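Local coordinates for protein demethyldecarbamoylnovobiocin O-methyltransferase (Streptomyces caeruleus, PDB 2WK1) that catalyses the S-adenosyl-L-methionine-dependent methylation of the 4-hydroxyl of the noviose sugar, the penultimate step in the biosynthesis of the antibiotic novobiocin, at residues L37-M42 with N93-V98; I43-G48 with R182-L187; E99-N104 with T209-R214; E257-F262 with V276-T281. One frame throughout, in Å; residues are numbered along the deposited sequence. Where two conformers were deposited one is given.

Interaction 1: residues L37-M42 with N93-V98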
loop_
_atom_site.group_PDB
_atom_site.type_symbol
_atom_site.label_atom_id
_atom_site.label_comp_id
_atom_site.label_asym_id
_atom_site.label_seq_id
_atom_site.Cartn_x
_atom_site.Cartn_y
_atom_site.Cartn_z
ATOM N N LEU A 37 0.928 -6.792 11.012
ATOM C CA LEU A 37 0.402 -6.845 9.651
ATOM C C LEU A 37 0.488 -5.471 9.001
ATOM O O LEU A 37 0.836 -5.345 7.825
ATOM C CB LEU A 37 -1.043 -7.331 9.639
ATOM C CG LEU A 37 -1.275 -8.787 10.053
ATOM C CD1 LEU A 37 -2.758 -9.025 10.254
ATOM C CD2 LEU A 37 -0.714 -9.733 9.038
ATOM N N TYR A 38 0.132 -4.449 9.767
ATOM C CA TYR A 38 0.170 -3.082 9.268
ATOM C C TYR A 38 1.571 -2.679 8.836
ATOM O O TYR A 38 1.739 -2.121 7.755
ATOM C CB TYR A 38 -0.343 -2.161 10.349
ATOM C CG TYR A 38 -0.169 -0.677 10.128
ATOM C CD1 TYR A 38 -0.801 -0.019 9.093
ATOM C CD2 TYR A 38 0.581 0.076 11.024
ATOM C CE1 TYR A 38 -0.696 1.358 8.959
ATOM C CE2 TYR A 38 0.688 1.450 10.899
ATOM C CZ TYR A 38 0.068 2.086 9.856
ATOM O OH TYR A 38 0.202 3.446 9.783
ATOM N N LEU A 39 2.567 -2.882 9.697
ATOM C CA LEU A 39 3.918 -2.424 9.364
ATOM C C LEU A 39 4.520 -3.226 8.239
ATOM O O LEU A 39 5.224 -2.674 7.398
ATOM C CB LEU A 39 4.830 -2.423 10.583
ATOM C CG LEU A 39 4.433 -1.401 11.631
ATOM C CD1 LEU A 39 5.285 -1.558 12.893
ATOM C CD2 LEU A 39 4.456 0.032 11.096
ATOM N N ASP A 40 4.213 -4.523 8.191
ATOM C CA ASP A 40 4.660 -5.329 7.069
ATOM C C ASP A 40 4.134 -4.760 5.740
ATOM O O ASP A 40 4.854 -4.629 4.729
ATOM C CB ASP A 40 4.192 -6.782 7.219
ATOM C CG ASP A 40 4.922 -7.571 8.291
ATOM O OD1 ASP A 40 5.947 -7.126 8.837
ATOM O OD2 ASP A 40 4.446 -8.708 8.579
ATOM N N LEU A 41 2.858 -4.418 5.726
ATOM C CA LEU A 41 2.238 -3.886 4.513
ATOM C C LEU A 41 2.780 -2.501 4.204
ATOM O O LEU A 41 3.079 -2.164 3.065
ATOM C CB LEU A 41 0.714 -3.867 4.655
ATOM C CG LEU A 41 -0.065 -3.235 3.527
ATOM C CD1 LEU A 41 0.170 -4.013 2.244
ATOM C CD2 LEU A 41 -1.552 -3.177 3.859
ATOM N N MET A 42 2.957 -1.689 5.223
ATOM C CA MET A 42 3.499 -0.392 4.976
ATOM C C MET A 42 4.846 -0.399 4.299
ATOM O O MET A 42 5.078 0.404 3.392
ATOM C CB MET A 42 3.584 0.526 6.497
ATOM C CG MET A 42 4.101 1.850 6.163
ATOM S SD MET A 42 3.836 2.861 7.580
ATOM C CE MET A 42 2.262 3.283 7.504
ATOM N N ASN A 93 15.435 -2.108 8.427
ATOM C CA ASN A 93 16.362 -1.579 9.427
ATOM C C ASN A 93 15.754 -0.458 10.259
ATOM O O ASN A 93 15.934 -0.407 11.469
ATOM C CB ASN A 93 17.648 -1.123 8.731
ATOM C CG ASN A 93 18.568 -0.331 9.643
ATOM O OD1 ASN A 93 18.605 0.897 9.544
ATOM N ND2 ASN A 93 19.274 -1.012 10.544
ATOM N N ILE A 94 15.046 0.464 9.611
ATOM C CA ILE A 94 14.342 1.516 10.363
ATOM C C ILE A 94 13.373 0.880 11.353
ATOM O O ILE A 94 13.324 1.248 12.527
ATOM C CB ILE A 94 13.555 2.460 9.447
ATOM C CG1 ILE A 94 14.502 3.283 8.619
ATOM C CG2 ILE A 94 12.623 3.398 10.263
ATOM C CD1 ILE A 94 13.795 4.114 7.529
ATOM N N ARG A 95 12.578 -0.076 10.878
ATOM C CA ARG A 95 11.622 -0.733 11.752
ATOM C C ARG A 95 12.299 -1.387 12.954
ATOM O O ARG A 95 11.823 -1.254 14.085
ATOM C CB ARG A 95 10.769 -1.726 10.975
ATOM C CG ARG A 95 9.698 -2.377 11.834
ATOM C CD ARG A 95 8.999 -3.416 11.125
ATOM N NE ARG A 95 8.077 -4.145 11.951
ATOM C CZ ARG A 95 7.258 -5.059 11.446
ATOM N NH1 ARG A 95 7.285 -5.321 10.143
ATOM N NH2 ARG A 95 6.394 -5.666 12.240
ATOM N N GLN A 96 13.374 -2.123 12.694
ATOM C CA GLN A 96 14.057 -2.797 13.787
ATOM C C GLN A 96 14.620 -1.799 14.806
ATOM O O GLN A 96 14.499 -1.997 16.020
ATOM C CB GLN A 96 15.158 -3.706 13.239
ATOM C CG GLN A 96 14.673 -4.904 12.398
ATOM C CD GLN A 96 13.900 -5.994 13.122
ATOM O OE1 GLN A 96 12.684 -5.890 13.322
ATOM N NE2 GLN A 96 14.587 -7.102 13.421
ATOM N N CYS A 97 15.248 -0.732 14.333
ATOM C CA CYS A 97 15.819 0.258 15.246
ATOM C C CYS A 97 14.745 0.987 16.041
ATOM O O CYS A 97 14.895 1.174 17.246
ATOM C CB CYS A 97 16.698 1.256 14.471
ATOM S SG CYS A 97 18.226 0.589 13.815
ATOM N N VAL A 98 13.691 1.425 15.360
ATOM C CA VAL A 98 12.644 2.162 16.061
ATOM C C VAL A 98 11.918 1.237 17.045
ATOM O O VAL A 98 11.658 1.637 18.187
ATOM C CB VAL A 98 11.645 2.834 15.097
ATOM C CG1 VAL A 98 10.511 3.514 15.873
ATOM C CG2 VAL A 98 12.365 3.862 14.211
#

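Interaction 2: residues I43-G48 with R182-L187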
loop_
_atom_site.group_PDB
_atom_site.type_symbol
_atom_site.label_atom_id
_atom_site.label_comp_id
_atom_site.label_asym_id
_atom_site.label_seq_id
_atom_site.Cartn_x
_atom_site.Cartn_y
_atom_site.Cartn_z
ATOM N N ILE A 43 5.740 -1.302 4.730
ATOM C CA ILE A 43 7.054 -1.408 4.077
ATOM C C ILE A 43 6.893 -1.740 2.590
ATOM O O ILE A 43 7.544 -1.139 1.743
ATOM C CB ILE A 43 7.928 -2.403 4.858
ATOM C CG1 ILE A 43 8.343 -1.762 6.206
ATOM C CG2 ILE A 43 9.139 -2.825 4.015
ATOM C CD1 ILE A 43 9.004 -2.704 7.195
ATOM N N LYS A 44 6.014 -2.678 2.274
ATOM C CA LYS A 44 5.785 -3.062 0.880
ATOM C C LYS A 44 5.174 -1.950 0.032
ATOM O O LYS A 44 5.485 -1.784 -1.157
ATOM C CB LYS A 44 4.859 -4.271 0.794
ATOM C CG LYS A 44 5.400 -5.531 1.383
ATOM C CD LYS A 44 4.266 -6.581 1.457
ATOM C CE LYS A 44 4.753 -8.011 1.476
ATOM N NZ LYS A 44 5.242 -8.378 2.793
ATOM N N VAL A 45 4.298 -1.165 0.646
ATOM C CA VAL A 45 3.653 -0.056 -0.061
ATOM C C VAL A 45 4.657 1.076 -0.286
ATOM O O VAL A 45 4.762 1.640 -1.360
ATOM C CB VAL A 45 2.370 0.466 0.708
ATOM C CG1 VAL A 45 1.768 1.603 -0.036
ATOM C CG2 VAL A 45 1.392 -0.682 0.989
ATOM N N LEU A 46 5.385 1.417 0.756
ATOM C CA LEU A 46 6.303 2.546 0.669
ATOM C C LEU A 46 7.369 2.370 -0.407
ATOM O O LEU A 46 7.728 3.327 -1.106
ATOM C CB LEU A 46 6.983 2.771 2.031
ATOM C CG LEU A 46 6.090 3.412 3.091
ATOM C CD1 LEU A 46 6.733 3.232 4.457
ATOM C CD2 LEU A 46 5.833 4.877 2.805
ATOM N N ALA A 47 7.889 1.150 -0.528
ATOM C CA ALA A 47 8.907 0.830 -1.536
ATOM C C ALA A 47 8.292 0.493 -2.884
ATOM O O ALA A 47 9.004 0.382 -3.877
ATOM C CB ALA A 47 9.763 -0.321 -1.071
ATOM N N GLY A 48 6.976 0.305 -2.912
ATOM C CA GLY A 48 6.283 -0.016 -4.151
ATOM C C GLY A 48 6.417 -1.441 -4.629
ATOM O O GLY A 48 6.104 -1.734 -5.795
ATOM N N ARG A 182 -0.387 12.642 4.396
ATOM C CA ARG A 182 -1.840 12.644 4.482
ATOM C C ARG A 182 -2.463 11.433 3.796
ATOM O O ARG A 182 -3.466 10.894 4.285
ATOM C CB ARG A 182 -2.397 13.928 3.897
ATOM C CG ARG A 182 -3.889 14.076 4.155
ATOM C CD ARG A 182 -4.353 15.492 4.196
ATOM N NE ARG A 182 -4.010 16.225 2.996
ATOM C CZ ARG A 182 -4.818 17.126 2.419
ATOM N NH1 ARG A 182 -6.030 17.377 2.921
ATOM N NH2 ARG A 182 -4.425 17.752 1.318
ATOM N N ASN A 183 -1.842 10.968 2.702
ATOM C CA ASN A 183 -2.338 9.801 1.965
ATOM C C ASN A 183 -2.376 8.544 2.838
ATOM O O ASN A 183 -3.170 7.631 2.605
ATOM C CB ASN A 183 -1.485 9.507 0.721
ATOM C CG ASN A 183 -1.679 10.497 -0.407
ATOM O OD1 ASN A 183 -2.556 11.343 -0.384
ATOM N ND2 ASN A 183 -0.810 10.399 -1.403
ATOM N N TYR A 184 -1.457 8.472 3.802
ATOM C CA TYR A 184 -1.406 7.346 4.763
ATOM C C TYR A 184 -2.171 7.653 6.045
ATOM O O TYR A 184 -2.168 6.848 6.969
ATOM C CB TYR A 184 0.057 7.026 5.153
ATOM C CG TYR A 184 0.888 6.407 4.047
ATOM C CD1 TYR A 184 1.486 7.191 3.072
ATOM C CD2 TYR A 184 1.059 5.035 3.962
ATOM C CE1 TYR A 184 2.232 6.640 2.073
ATOM C CE2 TYR A 184 1.820 4.462 2.968
ATOM C CZ TYR A 184 2.396 5.262 2.009
ATOM O OH TYR A 184 3.127 4.651 1.008
ATOM N N ASP A 185 -2.805 8.830 6.110
ATOM C CA ASP A 185 -3.437 9.284 7.317
ATOM C C ASP A 185 -2.510 9.431 8.482
ATOM O O ASP A 185 -2.874 9.122 9.630
ATOM C CB ASP A 185 -4.879 8.249 7.841
ATOM C CG ASP A 185 -5.766 9.310 8.680
ATOM O OD1 ASP A 185 -6.463 8.499 8.913
ATOM O OD2 ASP A 185 -5.533 10.457 8.845
ATOM N N LEU A 186 -1.312 9.908 8.196
ATOM C CA LEU A 186 -0.291 10.056 9.214
ATOM C C LEU A 186 0.229 11.487 9.365
ATOM O O LEU A 186 1.254 11.709 10.026
ATOM C CB LEU A 186 0.866 9.078 8.956
ATOM C CG LEU A 186 0.539 7.596 9.158
ATOM C CD1 LEU A 186 1.679 6.711 8.628
ATOM C CD2 LEU A 186 0.271 7.295 10.604
ATOM N N LEU A 187 -0.451 12.469 8.776
ATOM C CA LEU A 187 -0.039 13.861 8.963
ATOM C C LEU A 187 -0.731 14.410 10.193
ATOM O O LEU A 187 -1.894 14.807 10.141
ATOM C CB LEU A 187 -0.339 14.705 7.725
ATOM C CG LEU A 187 0.227 16.134 7.758
ATOM C CD1 LEU A 187 1.763 16.147 7.747
ATOM C CD2 LEU A 187 -0.344 16.943 6.569
#

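Interaction 3: residues E99-N104 with T209-R214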
loop_
_atom_site.group_PDB
_atom_site.type_symbol
_atom_site.label_atom_id
_atom_site.label_comp_id
_atom_site.label_asym_id
_atom_site.label_seq_id
_atom_site.Cartn_x
_atom_site.Cartn_y
_atom_site.Cartn_z
ATOM N N GLU A 99 11.605 0.010 16.631
ATOM C CA GLU A 99 10.974 -0.910 17.602
ATOM C C GLU A 99 11.887 -1.197 18.787
ATOM O O GLU A 99 11.393 -1.383 19.902
ATOM C CB GLU A 99 10.455 -2.181 16.939
ATOM C CG GLU A 99 9.277 -1.874 16.019
ATOM C CD GLU A 99 8.592 -3.075 15.444
ATOM O OE1 GLU A 99 9.257 -4.094 15.185
ATOM O OE2 GLU A 99 7.371 -2.994 15.259
ATOM N N ASP A 100 13.198 -1.265 18.566
ATOM C CA ASP A 100 14.122 -1.540 19.681
ATOM C C ASP A 100 14.159 -0.364 20.659
ATOM O O ASP A 100 14.147 -0.557 21.883
ATOM C CB ASP A 100 15.538 -1.848 19.179
ATOM C CG ASP A 100 16.434 -2.360 20.288
ATOM O OD1 ASP A 100 16.113 -3.439 20.837
ATOM O OD2 ASP A 100 17.437 -1.699 20.598
ATOM N N VAL A 101 14.177 0.874 20.156
ATOM C CA VAL A 101 14.175 2.031 21.060
ATOM C C VAL A 101 12.858 2.130 21.834
ATOM O O VAL A 101 12.844 2.501 23.018
ATOM C CB VAL A 101 14.585 3.381 20.399
ATOM C CG1 VAL A 101 15.966 3.285 19.787
ATOM C CG2 VAL A 101 13.587 3.897 19.424
ATOM N N ILE A 102 11.755 1.764 21.192
ATOM C CA ILE A 102 10.459 1.742 21.881
ATOM C C ILE A 102 10.477 0.639 22.928
ATOM O O ILE A 102 10.089 0.871 24.063
ATOM C CB ILE A 102 9.282 1.488 20.912
ATOM C CG1 ILE A 102 9.119 2.676 19.961
ATOM C CG2 ILE A 102 7.982 1.198 21.724
ATOM C CD1 ILE A 102 8.197 2.407 18.776
ATOM N N GLY A 103 10.909 -0.562 22.557
ATOM C CA GLY A 103 10.883 -1.695 23.494
ATOM C C GLY A 103 11.811 -1.548 24.684
ATOM O O GLY A 103 11.541 -2.096 25.756
ATOM N N ASN A 104 12.902 -0.818 24.497
ATOM C CA ASN A 104 13.869 -0.562 25.562
ATOM C C ASN A 104 13.704 0.807 26.215
ATOM O O ASN A 104 14.509 1.201 27.053
ATOM C CB ASN A 104 15.281 -0.737 25.032
ATOM C CG ASN A 104 15.656 -2.185 24.854
ATOM O OD1 ASN A 104 15.732 -2.941 25.841
ATOM N ND2 ASN A 104 15.943 -2.584 23.634
ATOM N N THR A 209 16.403 15.524 22.441
ATOM C CA THR A 209 17.113 14.279 22.374
ATOM C C THR A 209 16.532 13.442 21.273
ATOM O O THR A 209 15.364 13.569 20.892
ATOM C CB THR A 209 16.811 13.046 24.042
ATOM O OG1 THR A 209 15.553 13.064 23.923
ATOM C CG2 THR A 209 16.404 14.517 24.994
ATOM N N LEU A 210 17.396 12.564 20.768
ATOM C CA LEU A 210 17.072 11.689 19.641
ATOM C C LEU A 210 17.313 10.237 20.021
ATOM O O LEU A 210 18.351 9.884 20.598
ATOM C CB LEU A 210 17.961 12.019 18.438
ATOM C CG LEU A 210 17.674 13.341 17.731
ATOM C CD1 LEU A 210 18.763 13.646 16.727
ATOM C CD2 LEU A 210 16.272 13.311 17.118
ATOM N N ALA A 211 16.351 9.393 19.683
ATOM C CA ALA A 211 16.511 7.952 19.789
ATOM C C ALA A 211 16.991 7.318 18.489
ATOM O O ALA A 211 17.710 6.301 18.525
ATOM C CB ALA A 211 15.220 7.314 20.288
ATOM N N VAL A 212 16.610 7.874 17.337
ATOM C CA VAL A 212 17.105 7.400 16.035
ATOM C C VAL A 212 17.429 8.616 15.187
ATOM O O VAL A 212 16.585 9.490 15.005
ATOM C CB VAL A 212 16.097 6.482 15.293
ATOM C CG1 VAL A 212 16.683 6.055 13.941
ATOM C CG2 VAL A 212 15.710 5.252 16.137
ATOM N N LEU A 213 18.648 8.646 14.661
ATOM C CA LEU A 213 19.120 9.648 13.708
ATOM C C LEU A 213 19.407 8.933 12.407
ATOM O O LEU A 213 20.339 8.170 12.354
ATOM C CB LEU A 213 20.384 10.289 14.244
ATOM C CG LEU A 213 21.224 11.180 13.338
ATOM C CD1 LEU A 213 20.354 12.271 12.698
ATOM C CD2 LEU A 213 22.441 11.738 14.102
ATOM N N ARG A 214 18.586 9.153 11.379
ATOM C CA ARG A 214 18.795 8.541 10.054
ATOM C C ARG A 214 19.321 9.615 9.117
ATOM O O ARG A 214 18.709 10.656 8.966
ATOM C CB ARG A 214 17.543 7.889 9.507
ATOM C CG ARG A 214 17.835 7.144 8.204
ATOM C CD ARG A 214 16.637 6.354 7.654
ATOM N NE ARG A 214 17.134 5.278 6.817
ATOM C CZ ARG A 214 17.644 5.453 5.599
ATOM N NH1 ARG A 214 17.486 6.608 4.973
ATOM N NH2 ARG A 214 18.271 4.465 5.008
#

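Interaction 4: residues E257-F262 with V276-T281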
loop_
_atom_site.group_PDB
_atom_site.type_symbol
_atom_site.label_atom_id
_atom_site.label_comp_id
_atom_site.label_asym_id
_atom_site.label_seq_id
_atom_site.Cartn_x
_atom_site.Cartn_y
_atom_site.Cartn_z
ATOM N N GLU A 257 35.563 10.321 9.510
ATOM C CA GLU A 257 36.263 11.428 10.153
ATOM C C GLU A 257 35.602 11.867 11.451
ATOM O O GLU A 257 36.272 12.125 12.445
ATOM C CB GLU A 257 36.201 12.859 9.063
ATOM C CG GLU A 257 36.973 14.001 9.634
ATOM C CD GLU A 257 36.753 15.087 8.782
ATOM O OE1 GLU A 257 36.281 15.024 7.752
ATOM O OE2 GLU A 257 37.099 16.279 9.249
ATOM N N TYR A 258 34.283 11.929 11.454
ATOM C CA TYR A 258 33.576 12.321 12.660
ATOM C C TYR A 258 33.793 11.306 13.777
ATOM O O TYR A 258 34.097 11.669 14.922
ATOM C CB TYR A 258 32.069 12.471 12.382
ATOM C CG TYR A 258 31.308 13.041 13.558
ATOM C CD1 TYR A 258 31.248 14.410 13.776
ATOM C CD2 TYR A 258 30.707 12.213 14.503
ATOM C CE1 TYR A 258 30.588 14.919 14.874
ATOM C CE2 TYR A 258 30.036 12.726 15.607
ATOM C CZ TYR A 258 30.004 14.078 15.795
ATOM O OH TYR A 258 29.357 14.602 16.886
ATOM N N ARG A 259 33.685 10.021 13.432
ATOM C CA ARG A 259 33.888 8.966 14.413
ATOM C C ARG A 259 35.318 8.967 14.980
ATOM O O ARG A 259 35.508 8.765 16.178
ATOM C CB ARG A 259 33.533 7.598 13.833
ATOM C CG ARG A 259 32.005 7.429 13.659
ATOM C CD ARG A 259 31.668 6.298 12.723
ATOM N NE ARG A 259 32.292 5.036 13.118
ATOM C CZ ARG A 259 31.839 4.215 14.057
ATOM N NH1 ARG A 259 30.719 4.478 14.713
ATOM N NH2 ARG A 259 32.520 3.128 14.357
ATOM N N ALA A 260 36.300 9.204 14.119
ATOM C CA ALA A 260 37.700 9.271 14.555
ATOM C C ALA A 260 37.911 10.481 15.447
ATOM O O ALA A 260 38.535 10.369 16.526
ATOM C CB ALA A 260 38.639 9.297 13.345
ATOM N N LYS A 261 37.402 11.631 15.032
ATOM C CA LYS A 261 37.575 12.889 15.798
ATOM C C LYS A 261 37.026 12.796 17.217
ATOM O O LYS A 261 37.638 13.319 18.160
ATOM C CB LYS A 261 36.919 14.058 15.068
ATOM C CG LYS A 261 37.007 15.398 15.786
ATOM N N PHE A 262 35.867 12.155 17.367
ATOM C CA PHE A 262 35.179 12.057 18.653
ATOM C C PHE A 262 35.329 10.712 19.363
ATOM O O PHE A 262 34.634 10.429 20.355
ATOM C CB PHE A 262 33.718 12.478 18.483
ATOM C CG PHE A 262 33.575 13.929 18.204
ATOM C CD1 PHE A 262 33.695 14.853 19.251
ATOM C CD2 PHE A 262 33.432 14.402 16.905
ATOM C CE1 PHE A 262 33.602 16.212 19.004
ATOM C CE2 PHE A 262 33.343 15.758 16.651
ATOM C CZ PHE A 262 33.432 16.670 17.707
ATOM N N VAL A 276 24.861 1.337 6.566
ATOM C CA VAL A 276 25.367 0.824 7.840
ATOM C C VAL A 276 24.671 1.572 8.977
ATOM O O VAL A 276 24.037 2.610 8.756
ATOM C CB VAL A 276 26.913 0.984 7.983
ATOM C CG1 VAL A 276 27.663 0.278 6.803
ATOM C CG2 VAL A 276 27.314 2.452 8.015
ATOM N N TYR A 277 24.823 1.081 10.203
ATOM C CA TYR A 277 24.319 1.767 11.364
ATOM C C TYR A 277 25.152 1.445 12.578
ATOM O O TYR A 277 25.889 0.462 12.580
ATOM C CB TYR A 277 22.821 1.448 11.603
ATOM C CG TYR A 277 22.514 0.069 12.098
ATOM C CD1 TYR A 277 22.623 -1.036 11.293
ATOM C CD2 TYR A 277 22.050 -0.115 13.372
ATOM C CE1 TYR A 277 22.321 -2.302 11.767
ATOM C CE2 TYR A 277 21.731 -1.375 13.845
ATOM C CZ TYR A 277 21.897 -2.470 13.034
ATOM O OH TYR A 277 21.573 -3.728 13.518
ATOM N N TRP A 278 25.013 2.237 13.623
ATOM C CA TRP A 278 25.574 1.887 14.908
ATOM C C TRP A 278 24.635 2.254 16.023
ATOM O O TRP A 278 23.754 3.093 15.873
ATOM C CB TRP A 278 26.960 2.521 15.119
ATOM C CG TRP A 278 27.082 3.978 15.517
ATOM C CD1 TRP A 278 27.177 4.469 16.791
ATOM C CD2 TRP A 278 27.337 5.101 14.651
ATOM N NE1 TRP A 278 27.400 5.825 16.770
ATOM C CE2 TRP A 278 27.520 6.238 15.473
ATOM C CE3 TRP A 278 27.372 5.265 13.264
ATOM C CZ2 TRP A 278 27.776 7.497 14.951
ATOM C CZ3 TRP A 278 27.648 6.518 12.757
ATOM C CH2 TRP A 278 27.846 7.613 13.587
ATOM N N GLN A 279 24.877 1.641 17.176
ATOM C CA GLN A 279 24.166 1.930 18.399
ATOM C C GLN A 279 25.113 2.633 19.330
ATOM O O GLN A 279 26.227 2.180 19.533
ATOM C CB GLN A 279 23.644 0.670 19.078
ATOM C CG GLN A 279 22.811 0.964 20.292
ATOM C CD GLN A 279 22.220 -0.275 20.906
ATOM O OE1 GLN A 279 22.859 -1.335 20.932
ATOM N NE2 GLN A 279 21.003 -0.153 21.431
ATOM N N ARG A 280 24.677 3.744 19.893
ATOM C CA ARG A 280 25.496 4.438 20.857
ATOM C C ARG A 280 25.471 3.743 22.215
ATOM O O ARG A 280 24.409 3.495 22.782
ATOM C CB ARG A 280 24.839 6.058 21.135
ATOM C CG ARG A 280 25.838 6.675 22.112
ATOM C CD ARG A 280 25.306 7.970 22.523
ATOM N NE ARG A 280 26.099 8.477 23.714
ATOM C CZ ARG A 280 25.614 9.386 24.587
ATOM N NH1 ARG A 280 24.523 10.011 24.685
ATOM N NH2 ARG A 280 26.634 9.680 25.665
ATOM N N THR A 281 26.646 3.430 22.756
ATOM C CA THR A 281 26.687 2.785 24.060
ATOM C C THR A 281 27.353 3.649 25.113
ATOM O O THR A 281 27.306 3.292 26.303
ATOM C CB THR A 281 27.403 1.442 23.977
ATOM O OG1 THR A 281 28.756 1.666 23.582
ATOM C CG2 THR A 281 26.688 0.490 23.000
#

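Interaction 1: residues L37-M42 with N93-V98
Arg-95 reaches from helix 87-103 to helix 35-47 and binds Asp-40 there. Its NH1 gives a hydrogen bond to Asp-40 OD1 of 2.6 Å, and the pair is also a salt bridge. The bond is nearly straight, with an angle of 166° at the hydrogen. OD1 lies almost in the guanidinium plane and is met nearly along its C-O axis. The two flat groups are not coplanar: carboxylate and guanidinium are turned 55° apart, and one oxygen makes the bridge. The other nitrogens of Arg-95 turn to different partners. NH2 bonds to the hydroxyl of Ser-36, one residue before 37-42, and NE makes a long, weak ion pair with Glu-99.

Helix 87-103 packs against the Rossmann-like methyltransferase sheet, and helix 35-47 lies beyond it, toward the second subunit. Their backbones stay well apart at this point, with Leu-39 CA and Arg-95 CA 8.2 Å from each other. The arginine spans that gap because its chain is extended from CG to NE, with CG anti to the backbone N (chi1 -177°).

Leu-39 supplies the apolar side of the contact. Its CB sits over the centre of one guanidinium face, 3.7 Å from Arg-95 CZ. Its CD1 comes 3.9 Å from Arg-95 NE. Leu-39 also packs on Ala-130 of helix 119-130, while Leu-37, Tyr-38, Leu-41 and Met-42 pack against the second subunit.

Interaction 2: residues I43-G48 with R182-L187
Tyr-184 and Leu-46 bring the two backbones nearest, yet their CA atoms are still 10.0 Å apart, so one long side chain spans the gap. Both segments include the end of a helix. Gly-48 and Asp-185 each close theirs with positive phi and two bonds back into the last turn, a Schellman motif. Tyr-184 is the residue just before Asp-185.

The tyrosine side chain meets helix 35-47 with its phenol end. Leu-46 CD2 lies 3.3 Å from Tyr-184 OH and 3.5 Å from Tyr-184 CZ. This methyl approaches the ring obliquely. Leu-46 CG stands beside its own backbone N (chi1 -75°), and from there the branch carrying CD2 extends to the phenol. Val-45 adds a second methyl: its CG1 is 3.5 Å from Tyr-184 OH and 4.1 Å from Tyr-184 CE2. The torsion that sets CG1 anti to the backbone N (chi1 179°) brings it there.

No hydrogen bond crosses between the segments, although a buried hydroxyl lies at the centre of the contact. That hydroxyl is satisfied by ND1 of His-83, whose ring also meets the tyrosine ring at a steep angle. Ile-122 of helix 119-130 and Met-42 pack against Tyr-184 as well.

Val-45 touches Val-45 of the second subunit, and Tyr-184 touches Val-50 of that subunit. Two helix C-termini, each closed by a Schellman motif, thus meet through one tyrosine beside the homodimer interface of this methyltransferase. The contact also borders the cofactor site, since the side chain of Leu-46 is about 4 Å from that of Thr-84, which binds S-adenosyl-L-methionine.

Interaction 3: residues E99-N104 with T209-R214
Val-101 points from the last turns of helix 87-103 onto the bend in strand 210-215. There it meets Ala-211 and Val-212, whose CB atoms both point back at the helix. The backbones come close, with Val-101 CA and Ala-211 CA 6.5 Å apart, consistent with the small side chain of Ala-211.

The two methyls of Val-101 divide the work. CG1 lies 3.7 Å from the carbonyl oxygen Ala-211 O. CG2 is 3.9 Å from Ala-211 CB and 4.1 Å from Val-212 CG2. CG1 stands anti to the carbonyl carbon (chi1 -58°), which leaves CG2 between the backbone N and C. With this torsion both methyls touch the strand segment. The valines run at a slant to each other and touch through their CG2 methyls. Val-212 CG2 is also met by Val-98, one turn earlier on the same helix. Val-106 and Tyr-239 add further cover to Val-101.

All three touching residues are buried, and no hydrogen bond crosses between the segments. Polar contacts within 99-104 gather at the helix end. Asn-104 ND2 gives a bent bond of 3.2 Å to Asp-100 O, from above the carbonyl plane. Asn-104 N reaches the same oxygen from the opposite face, at 2.9 Å. Asp-100 OD2 is held by the hydroxyl of Tyr-239.

Further along the strand, Arg-214 touches the bound S-adenosyl-L-homocysteine and makes salt bridges to Glu-112, Asp-216 and Asp-243. The contact is the helix-on-sheet packing of a Rossmann-like methyltransferase fold: a helix packs on a central parallel strand that leads to the cofactor pocket.

Interaction 4: residues E257-F262 with V276-T281
The indole of Trp-278 carries the guanidinium group of Arg-259 over one face. The nearest approach is Arg-259 NH1 to Trp-278 CD2, 3.4 Å, and NH1 stands above the centre of the ring system. Trp-278 CE2 lies at the guanidinium edge, in its plane. Arg-259 CZ lies 4.8 Å from the centroid of the six-membered ring, 16° off its normal, which makes this a cation-pi contact. The groups are not stacked flat. Their planes are 65° apart, so the guanidinium leans down on the indole with NH1 leading.

The arginine chain gets there by a bend at chi3 (54°). Its aliphatic part covers the outer end of the same ring, with Arg-259 CD 4.0 Å from Trp-278 CZ3. NH2 is hydrogen-bonded to the backbone oxygen of Asp-266, and this probably helps hold the guanidinium over the tryptophan.

Within 257-262, the Phe-262 ring has Tyr-258 OH over one face and Lys-261 CG over the other, both toward the rim. Phe-262 CD2 in turn lies 3.5 Å above the plane of the Tyr-258 ring.

Trp-278 is on strand 276-279, which is antiparallel to both of its neighbours, 238-242 and 269-270. Its side chain also packs on Val-240 of strand 238-242, on Leu-268 in a loop and on Leu-227 of helix 220-230. Arg-259 thus joins helix 249-261 to this sheet next to helix 220-230, while Tyr-277 of the same strand packs against helix 87-103.

Helix 87-103 ties three of the contacts together. Interactions 1 and 3 use successive parts of it, with centres 13 Å apart, and Ile-94 CD1 meets Arg-214 NE at 3.6 Å. Asn-93 and Cys-97 touch Tyr-277 of interaction 4. Interactions 1 and 2 share helix 35-47, touch through Met-42 and Leu-186, and both border the second subunit. Interactions 2 and 4 lie on opposite sides of the chain's centre, 31 Å between centres. Interaction 3 reaches the bound S-adenosyl-L-homocysteine through Arg-214, and the side chain of Leu-46 in interaction 2 is about 8 Å from it. In interaction 1, the Arg-95 side chain is about 5 Å from that of Glu-92, the predicted proton acceptor.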